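Local coordinates for leucyl-tRNA synthetase (Giardia intestinalis, PDB 3PZ6), which probably attaches leucine to tRNA(Leu) using ATP, this chain being its CP1 domain, the editing module that removes wrongly attached amino acids, at residues A[19-24]-A[56-61]; A[13-18]-A[113-118]. The protein carries 2 engineered substitutions. One frame throughout, in Å; residues are numbered along the deposited sequence.

Contact 1: residues A[19-24]-A[56-61]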
ATOM      1  N   ILE A  19       8.999   5.704  -4.829  1.00 34.58           N
ATOM      2  CA  ILE A  19      10.112   6.573  -4.468  1.00 32.95           C
ATOM      3  C   ILE A  19      11.104   6.724  -5.616  1.00 33.77           C
ATOM      4  O   ILE A  19      11.541   5.743  -6.205  1.00 35.63           O
ATOM      5  CB  ILE A  19      10.824   6.064  -3.195  1.00 32.62           C
ATOM      6  CG1 ILE A  19       9.836   6.046  -2.024  1.00 30.60           C
ATOM      7  CG2 ILE A  19      12.043   6.918  -2.871  1.00 36.05           C
ATOM      8  CD1 ILE A  19      10.358   5.380  -0.779  1.00 31.12           C
ATOM      9  N   ASN A  20      11.433   7.968  -5.938  1.00 42.64           N
ATOM     10  CA  ASN A  20      12.434   8.254  -6.948  1.00 40.22           C
ATOM     11  C   ASN A  20      13.763   8.536  -6.266  1.00 44.51           C
ATOM     12  O   ASN A  20      13.962   9.600  -5.671  1.00 46.91           O
ATOM     13  CB  ASN A  20      11.996   9.430  -7.825  1.00 40.63           C
ATOM     14  CG  ASN A  20      12.683   9.447  -9.179  1.00 40.67           C
ATOM     15  OD1 ASN A  20      13.879   9.180  -9.294  1.00 37.70           O
ATOM     16  ND2 ASN A  20      11.921   9.776 -10.217  1.00 42.20           N
ATOM     17  N   TYR A  21      14.666   7.563  -6.347  1.00 41.23           N
ATOM     18  CA  TYR A  21      15.957   7.656  -5.683  1.00 43.05           C
ATOM     19  C   TYR A  21      16.934   8.561  -6.423  1.00 50.70           C
ATOM     20  O   TYR A  21      17.925   9.008  -5.843  1.00 60.72           O
ATOM     21  CB  TYR A  21      16.541   6.264  -5.454  1.00 46.97           C
ATOM     22  CG  TYR A  21      15.776   5.480  -4.407  1.00 45.66           C
ATOM     23  CD1 TYR A  21      16.070   5.628  -3.054  1.00 41.86           C
ATOM     24  CD2 TYR A  21      14.748   4.611  -4.767  1.00 35.85           C
ATOM     25  CE1 TYR A  21      15.372   4.926  -2.086  1.00 41.45           C
ATOM     26  CE2 TYR A  21      14.042   3.901  -3.804  1.00 39.61           C
ATOM     27  CZ  TYR A  21      14.364   4.066  -2.466  1.00 41.79           C
ATOM     28  OH  TYR A  21      13.682   3.378  -1.497  1.00 39.76           O
ATOM     29  N   THR A  22      16.650   8.824  -7.697  1.00 45.59           N
ATOM     30  CA  THR A  22      17.430   9.772  -8.481  1.00 49.62           C
ATOM     31  C   THR A  22      17.188  11.185  -7.960  1.00 57.87           C
ATOM     32  O   THR A  22      18.140  11.891  -7.614  1.00 63.93           O
ATOM     33  CB  THR A  22      17.098   9.680  -9.988  1.00 59.71           C
ATOM     34  OG1 THR A  22      17.601   8.444 -10.512  1.00 59.79           O
ATOM     35  CG2 THR A  22      17.720  10.836 -10.760  1.00 58.78           C
ATOM     36  N   THR A  23      15.917  11.581  -7.884  1.00 52.32           N
ATOM     37  CA  THR A  23      15.552  12.909  -7.394  1.00 55.59           C
ATOM     38  C   THR A  23      16.142  13.153  -6.002  1.00 65.94           C
ATOM     39  O   THR A  23      16.833  14.153  -5.785  1.00 73.06           O
ATOM     40  CB  THR A  23      14.018  13.136  -7.376  1.00 58.10           C
ATOM     41  OG1 THR A  23      13.399  12.235  -6.447  1.00 60.65           O
ATOM     42  CG2 THR A  23      13.415  12.943  -8.769  1.00 51.76           C
ATOM     43  N   LEU A  24      15.893  12.217  -5.086  1.00 61.41           N
ATOM     44  CA  LEU A  24      16.387  12.291  -3.706  1.00 62.07           C
ATOM     45  C   LEU A  24      17.898  12.505  -3.616  1.00 68.90           C
ATOM     46  O   LEU A  24      18.375  13.218  -2.730  1.00 73.71           O
ATOM     47  CB  LEU A  24      15.994  11.028  -2.921  1.00 58.36           C
ATOM     48  CG  LEU A  24      14.678  10.932  -2.128  1.00 54.61           C
ATOM     49  CD1 LEU A  24      14.715  11.789  -0.866  1.00 58.02           C
ATOM     50  CD2 LEU A  24      13.438  11.255  -2.965  1.00 53.29           C
ATOM     51  N   ARG A  56      25.319   2.303   3.718  1.00 89.16           N
ATOM     52  CA  ARG A  56      25.516   3.222   2.593  1.00 82.93           C
ATOM     53  C   ARG A  56      24.144   3.679   2.099  1.00 78.95           C
ATOM     54  O   ARG A  56      23.141   2.987   2.327  1.00 71.23           O
ATOM     55  CB  ARG A  56      26.305   2.543   1.470  1.00 72.40           C
ATOM     56  N   PHE A  57      24.087   4.838   1.439  1.00 75.72           N
ATOM     57  CA  PHE A  57      22.804   5.359   0.967  1.00 74.40           C
ATOM     58  C   PHE A  57      22.033   4.294   0.187  1.00 72.38           C
ATOM     59  O   PHE A  57      22.510   3.776  -0.830  1.00 65.66           O
ATOM     60  CB  PHE A  57      22.965   6.633   0.133  1.00 72.66           C
ATOM     61  CG  PHE A  57      21.668   7.144  -0.446  1.00 76.65           C
ATOM     62  CD1 PHE A  57      20.766   7.852   0.349  1.00 79.79           C
ATOM     63  CD2 PHE A  57      21.346   6.910  -1.782  1.00 70.33           C
ATOM     64  CE1 PHE A  57      19.560   8.325  -0.180  1.00 81.62           C
ATOM     65  CE2 PHE A  57      20.147   7.377  -2.324  1.00 70.17           C
ATOM     66  CZ  PHE A  57      19.251   8.086  -1.520  1.00 77.96           C
ATOM     67  N   TYR A  58      20.848   3.967   0.692  1.00 65.45           N
ATOM     68  CA  TYR A  58      20.030   2.912   0.118  1.00 55.63           C
ATOM     69  C   TYR A  58      19.417   3.327  -1.219  1.00 50.38           C
ATOM     70  O   TYR A  58      19.060   4.487  -1.418  1.00 48.14           O
ATOM     71  CB  TYR A  58      18.940   2.471   1.108  1.00 48.81           C
ATOM     72  CG  TYR A  58      17.997   1.443   0.530  1.00 51.14           C
ATOM     73  CD1 TYR A  58      18.370   0.103   0.435  1.00 39.26           C
ATOM     74  CD2 TYR A  58      16.745   1.817   0.045  1.00 44.64           C
ATOM     75  CE1 TYR A  58      17.515  -0.839  -0.113  1.00 43.17           C
ATOM     76  CE2 TYR A  58      15.884   0.886  -0.504  1.00 42.04           C
ATOM     77  CZ  TYR A  58      16.274  -0.440  -0.580  1.00 43.30           C
ATOM     78  OH  TYR A  58      15.417  -1.363  -1.124  1.00 39.70           O
ATOM     79  N   SER A  59      19.304   2.359  -2.124  1.00 47.17           N
ATOM     80  CA  SER A  59      18.678   2.559  -3.424  1.00 45.63           C
ATOM     81  C   SER A  59      17.996   1.268  -3.862  1.00 45.96           C
ATOM     82  O   SER A  59      18.582   0.185  -3.772  1.00 48.98           O
ATOM     83  CB  SER A  59      19.723   2.988  -4.456  1.00 44.49           C
ATOM     84  OG  SER A  59      19.107   3.518  -5.616  1.00 51.33           O
ATOM     85  N   ASN A  60      16.755   1.384  -4.325  1.00 42.83           N
ATOM     86  CA  ASN A  60      15.990   0.222  -4.764  1.00 35.04           C
ATOM     87  C   ASN A  60      16.013   0.064  -6.280  1.00 37.58           C
ATOM     88  O   ASN A  60      15.503   0.925  -7.001  1.00 38.36           O
ATOM     89  CB  ASN A  60      14.551   0.288  -4.251  1.00 38.96           C
ATOM     90  CG  ASN A  60      13.853  -1.061  -4.295  1.00 37.10           C
ATOM     91  OD1 ASN A  60      13.547  -1.645  -3.260  1.00 37.69           O
ATOM     92  ND2 ASN A  60      13.604  -1.560  -5.493  1.00 32.91           N
ATOM     93  N   PRO A  61      16.593  -1.051  -6.763  1.00 36.40           N
ATOM     94  CA  PRO A  61      16.777  -1.334  -8.186  1.00 28.93           C
ATOM     95  C   PRO A  61      15.486  -1.607  -8.953  1.00 34.49           C
ATOM     96  O   PRO A  61      15.452  -1.420 -10.169  1.00 42.75           O
ATOM     97  CB  PRO A  61      17.653  -2.585  -8.179  1.00 37.01           C
ATOM     98  CG  PRO A  61      17.355  -3.242  -6.874  1.00 40.30           C
ATOM     99  CD  PRO A  61      17.154  -2.119  -5.916  1.00 38.09           C
TER
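Tyr21 lies with one face of its ring against the backbone of 56-61, while Tyr58 turns an edge toward it. Ser59 CA makes a CH-pi contact over that face, 4.2 Å from the ring centroid and 18° off the normal, and Asn60 N rests over the same face, also offset toward the rim. On the opposite face sits Ile19 CG2 from the tyrosine's own segment, so the ring is sandwiched. The two tyrosines form an offset edge-to-face pair, centroids 5.8 Å apart and planes at 79°. Tyr21 OH comes to the Tyr58 ring edge in its plane, 3.5 Å from CE2. With CG anti to the carbonyl carbon (chi1 -70°), Tyr21 swings off the start of helix 21-25 to reach the loop. Phe57 CZ meets it near the ring plane, 4.3 Å from CD1, and Asn60 CB packs 3.7 Å from CE2. Asn20 is the N-cap of this helix: its OD1 accepts weak bonds from Thr22 N and Thr23 N, and Thr23 OG1 donates back to Asn20 O. The polar end of Tyr21 is settled by a hydrogen bond between its OH and Thr156 OG1. This surface contact thus fixes the loop leading into helix 61-71 beside helix 21-25, with strand 156-158 meeting Ile19 and Asn60, and Phe168 of strand 167-171 touching Tyr58 and Asn60.

Contact 2: residues A[13-18]-A[113-118]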
ATOM      1  N   GLY A  13      -8.853   5.296  -3.315  1.00 37.82           N
ATOM      2  CA  GLY A  13      -7.620   4.825  -3.925  1.00 34.43           C
ATOM      3  C   GLY A  13      -6.429   5.554  -3.347  1.00 34.45           C
ATOM      4  O   GLY A  13      -6.215   6.720  -3.645  1.00 38.76           O
ATOM      5  N   ILE A  14      -5.652   4.858  -2.523  1.00 31.96           N
ATOM      6  CA  ILE A  14      -4.516   5.461  -1.839  1.00 30.52           C
ATOM      7  C   ILE A  14      -3.341   5.609  -2.796  1.00 28.46           C
ATOM      8  O   ILE A  14      -2.962   4.655  -3.470  1.00 34.49           O
ATOM      9  CB  ILE A  14      -4.111   4.643  -0.584  1.00 29.62           C
ATOM     10  CG1 ILE A  14      -5.294   4.485   0.380  1.00 27.73           C
ATOM     11  CG2 ILE A  14      -2.929   5.279   0.133  1.00 26.16           C
ATOM     12  CD1 ILE A  14      -5.821   5.779   1.010  1.00 29.08           C
ATOM     13  N   LYS A  15      -2.778   6.812  -2.858  1.00 23.44           N
ATOM     14  CA  LYS A  15      -1.646   7.084  -3.729  1.00 25.47           C
ATOM     15  C   LYS A  15      -0.331   6.699  -3.055  1.00 36.88           C
ATOM     16  O   LYS A  15       0.226   7.457  -2.259  1.00 36.42           O
ATOM     17  CB  LYS A  15      -1.628   8.548  -4.166  1.00 32.39           C
ATOM     18  CG  LYS A  15      -2.668   8.891  -5.224  1.00 37.31           C
ATOM     19  CD  LYS A  15      -2.894  10.389  -5.341  1.00 33.83           C
ATOM     20  CE  LYS A  15      -1.788  11.084  -6.124  1.00 41.15           C
ATOM     21  NZ  LYS A  15      -2.174  12.483  -6.487  1.00 46.80           N
ATOM     22  N   LEU A  16       0.151   5.503  -3.374  1.00 33.31           N
ATOM     23  CA  LEU A  16       1.426   5.037  -2.863  1.00 33.13           C
ATOM     24  C   LEU A  16       2.524   5.470  -3.826  1.00 35.33           C
ATOM     25  O   LEU A  16       2.648   4.927  -4.926  1.00 36.65           O
ATOM     26  CB  LEU A  16       1.409   3.519  -2.687  1.00 29.10           C
ATOM     27  CG  LEU A  16       0.312   2.907  -1.817  1.00 29.61           C
ATOM     28  CD1 LEU A  16       0.324   1.391  -1.970  1.00 26.85           C
ATOM     29  CD2 LEU A  16       0.467   3.301  -0.352  1.00 27.10           C
ATOM     30  N   GLU A  17       3.311   6.459  -3.415  1.00 35.17           N
ATOM     31  CA  GLU A  17       4.307   7.047  -4.303  1.00 38.16           C
ATOM     32  C   GLU A  17       5.525   6.149  -4.450  1.00 35.48           C
ATOM     33  O   GLU A  17       6.210   5.845  -3.470  1.00 31.73           O
ATOM     34  CB  GLU A  17       4.731   8.438  -3.819  1.00 37.05           C
ATOM     35  CG  GLU A  17       5.468   9.257  -4.881  1.00 40.32           C
ATOM     36  CD  GLU A  17       6.059  10.562  -4.354  1.00 57.76           C
ATOM     37  OE1 GLU A  17       7.140  10.959  -4.847  1.00 60.05           O
ATOM     38  OE2 GLU A  17       5.453  11.194  -3.459  1.00 56.50           O
ATOM     39  N   LEU A  18       5.785   5.727  -5.681  1.00 31.05           N
ATOM     40  CA  LEU A  18       7.004   5.007  -5.987  1.00 32.59           C
ATOM     41  C   LEU A  18       8.167   5.973  -5.827  1.00 31.01           C
ATOM     42  O   LEU A  18       8.287   6.944  -6.569  1.00 33.00           O
ATOM     43  CB  LEU A  18       6.955   4.434  -7.402  1.00 32.84           C
ATOM     44  CG  LEU A  18       8.082   3.483  -7.811  1.00 35.43           C
ATOM     45  CD1 LEU A  18       8.046   2.195  -7.000  1.00 36.18           C
ATOM     46  CD2 LEU A  18       7.977   3.173  -9.289  1.00 31.05           C
ATOM     47  N   LYS A 113      -1.524  15.978 -15.789  1.00 62.72           N
ATOM     48  CA  LYS A 113      -0.145  16.328 -16.122  1.00 61.42           C
ATOM     49  C   LYS A 113       0.790  16.076 -14.942  1.00 62.00           C
ATOM     50  O   LYS A 113       0.390  16.201 -13.777  1.00 62.41           O
ATOM     51  CB  LYS A 113      -0.060  17.780 -16.569  1.00 64.18           C
ATOM     52  N   ASP A 114       2.033  15.717 -15.256  1.00 56.63           N
ATOM     53  CA  ASP A 114       3.078  15.469 -14.254  1.00 62.23           C
ATOM     54  C   ASP A 114       2.750  14.379 -13.205  1.00 57.41           C
ATOM     55  O   ASP A 114       3.411  14.291 -12.164  1.00 55.87           O
ATOM     56  CB  ASP A 114       3.505  16.788 -13.575  1.00 53.00           C
ATOM     57  N   GLU A 115       1.758  13.535 -13.490  1.00 53.61           N
ATOM     58  CA  GLU A 115       1.332  12.518 -12.524  1.00 50.89           C
ATOM     59  C   GLU A 115       0.813  11.208 -13.146  1.00 48.98           C
ATOM     60  O   GLU A 115      -0.163  11.197 -13.906  1.00 46.14           O
ATOM     61  CB  GLU A 115       0.340  13.131 -11.534  1.00 52.23           C
ATOM     62  CG  GLU A 115      -0.220  12.186 -10.508  1.00 56.61           C
ATOM     63  CD  GLU A 115      -1.665  11.861 -10.782  1.00 63.87           C
ATOM     64  OE1 GLU A 115      -2.540  12.559 -10.216  1.00 72.85           O
ATOM     65  OE2 GLU A 115      -1.927  10.933 -11.577  1.00 61.25           O
ATOM     66  N   VAL A 116       1.489  10.111 -12.798  1.00 45.69           N
ATOM     67  CA  VAL A 116       1.243   8.784 -13.373  1.00 42.58           C
ATOM     68  C   VAL A 116       0.818   7.779 -12.304  1.00 40.17           C
ATOM     69  O   VAL A 116       1.460   7.668 -11.259  1.00 46.07           O
ATOM     70  CB  VAL A 116       2.514   8.251 -14.106  1.00 41.93           C
ATOM     71  CG1 VAL A 116       2.415   6.753 -14.414  1.00 38.14           C
ATOM     72  CG2 VAL A 116       2.766   9.036 -15.373  1.00 39.43           C
ATOM     73  N   ILE A 117      -0.259   7.046 -12.561  1.00 36.88           N
ATOM     74  CA  ILE A 117      -0.648   5.963 -11.661  1.00 36.17           C
ATOM     75  C   ILE A 117      -0.479   4.595 -12.307  1.00 39.13           C
ATOM     76  O   ILE A 117      -0.601   4.451 -13.524  1.00 41.72           O
ATOM     77  CB  ILE A 117      -2.086   6.111 -11.110  1.00 35.73           C
ATOM     78  CG1 ILE A 117      -3.102   6.136 -12.247  1.00 36.39           C
ATOM     79  CG2 ILE A 117      -2.201   7.346 -10.234  1.00 38.12           C
ATOM     80  CD1 ILE A 117      -4.441   5.601 -11.856  1.00 38.03           C
ATOM     81  N   ILE A 118      -0.181   3.599 -11.480  1.00 37.59           N
ATOM     82  CA  ILE A 118      -0.077   2.224 -11.934  1.00 28.77           C
ATOM     83  C   ILE A 118      -1.217   1.439 -11.309  1.00 33.31           C
ATOM     84  O   ILE A 118      -1.342   1.374 -10.085  1.00 35.17           O
ATOM     85  CB  ILE A 118       1.287   1.598 -11.579  1.00 29.27           C
ATOM     86  CG1 ILE A 118       2.424   2.424 -12.186  1.00 23.43           C
ATOM     87  CG2 ILE A 118       1.358   0.158 -12.078  1.00 34.17           C
ATOM     88  CD1 ILE A 118       3.774   2.145 -11.592  1.00 27.46           C
TER
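The carboxylate of Glu115 receives Lys15 from above its plane: NZ stands 3.7 Å from OE1, a long salt bridge, well off the plane of the group. Ile117 CG2 lies on the same side, 3.8 Å from OE2. OE1 has a second, weak partner in Asn112 ND2, while Lys15 makes a cation-pi contact with Tyr81. Glu115 also touches Tyr81, so this aromatic residue of strand 79-86 adjoins both ends of the ion pair. The two charged chains cross at about a right angle, each by a bend: Lys15 turns at chi3 (78°), Glu115 at chi2 (-108°). Such a buried pair probably tempers both charges, though its length leaves the attraction modest. Leu18 and Ile118 point across toward each other without quite touching, CD2 of Leu18 being 4.9 Å from CD1 of Ile118. The backbones stay well apart, 8.1 Å between the CA atoms of Lys15 and Ile117, because strand 79-86 runs between them in the sheet, antiparallel to 10-18 and parallel to 115-120. The contact thus joins next-but-one strands, bridged by side chains across strand 79-86, in the mixed sheet of this CP1 editing domain.

Overall arrangement
From the N terminus the chain runs along strand 10-18, whose residues 13-18 give the first half of contact 2, and passes directly into 19-24, the first half of contact 1. A long excursion, partly without modelled atoms and almost devoid of regular structure, then returns at 56-61, where contact 1 closes its loop at the surface. Helix 61-71 and strands 79-86, 97-100 and 105-110 follow before 113-118 closes the wider loop of contact 2, so contact 1 nests within contact 2. Their centres are about 18 Å apart. Contact 2 ties together strands of the buried sheet; contact 1 holds the end of the excursion against the start of helix 21-25, just past strand 10-18.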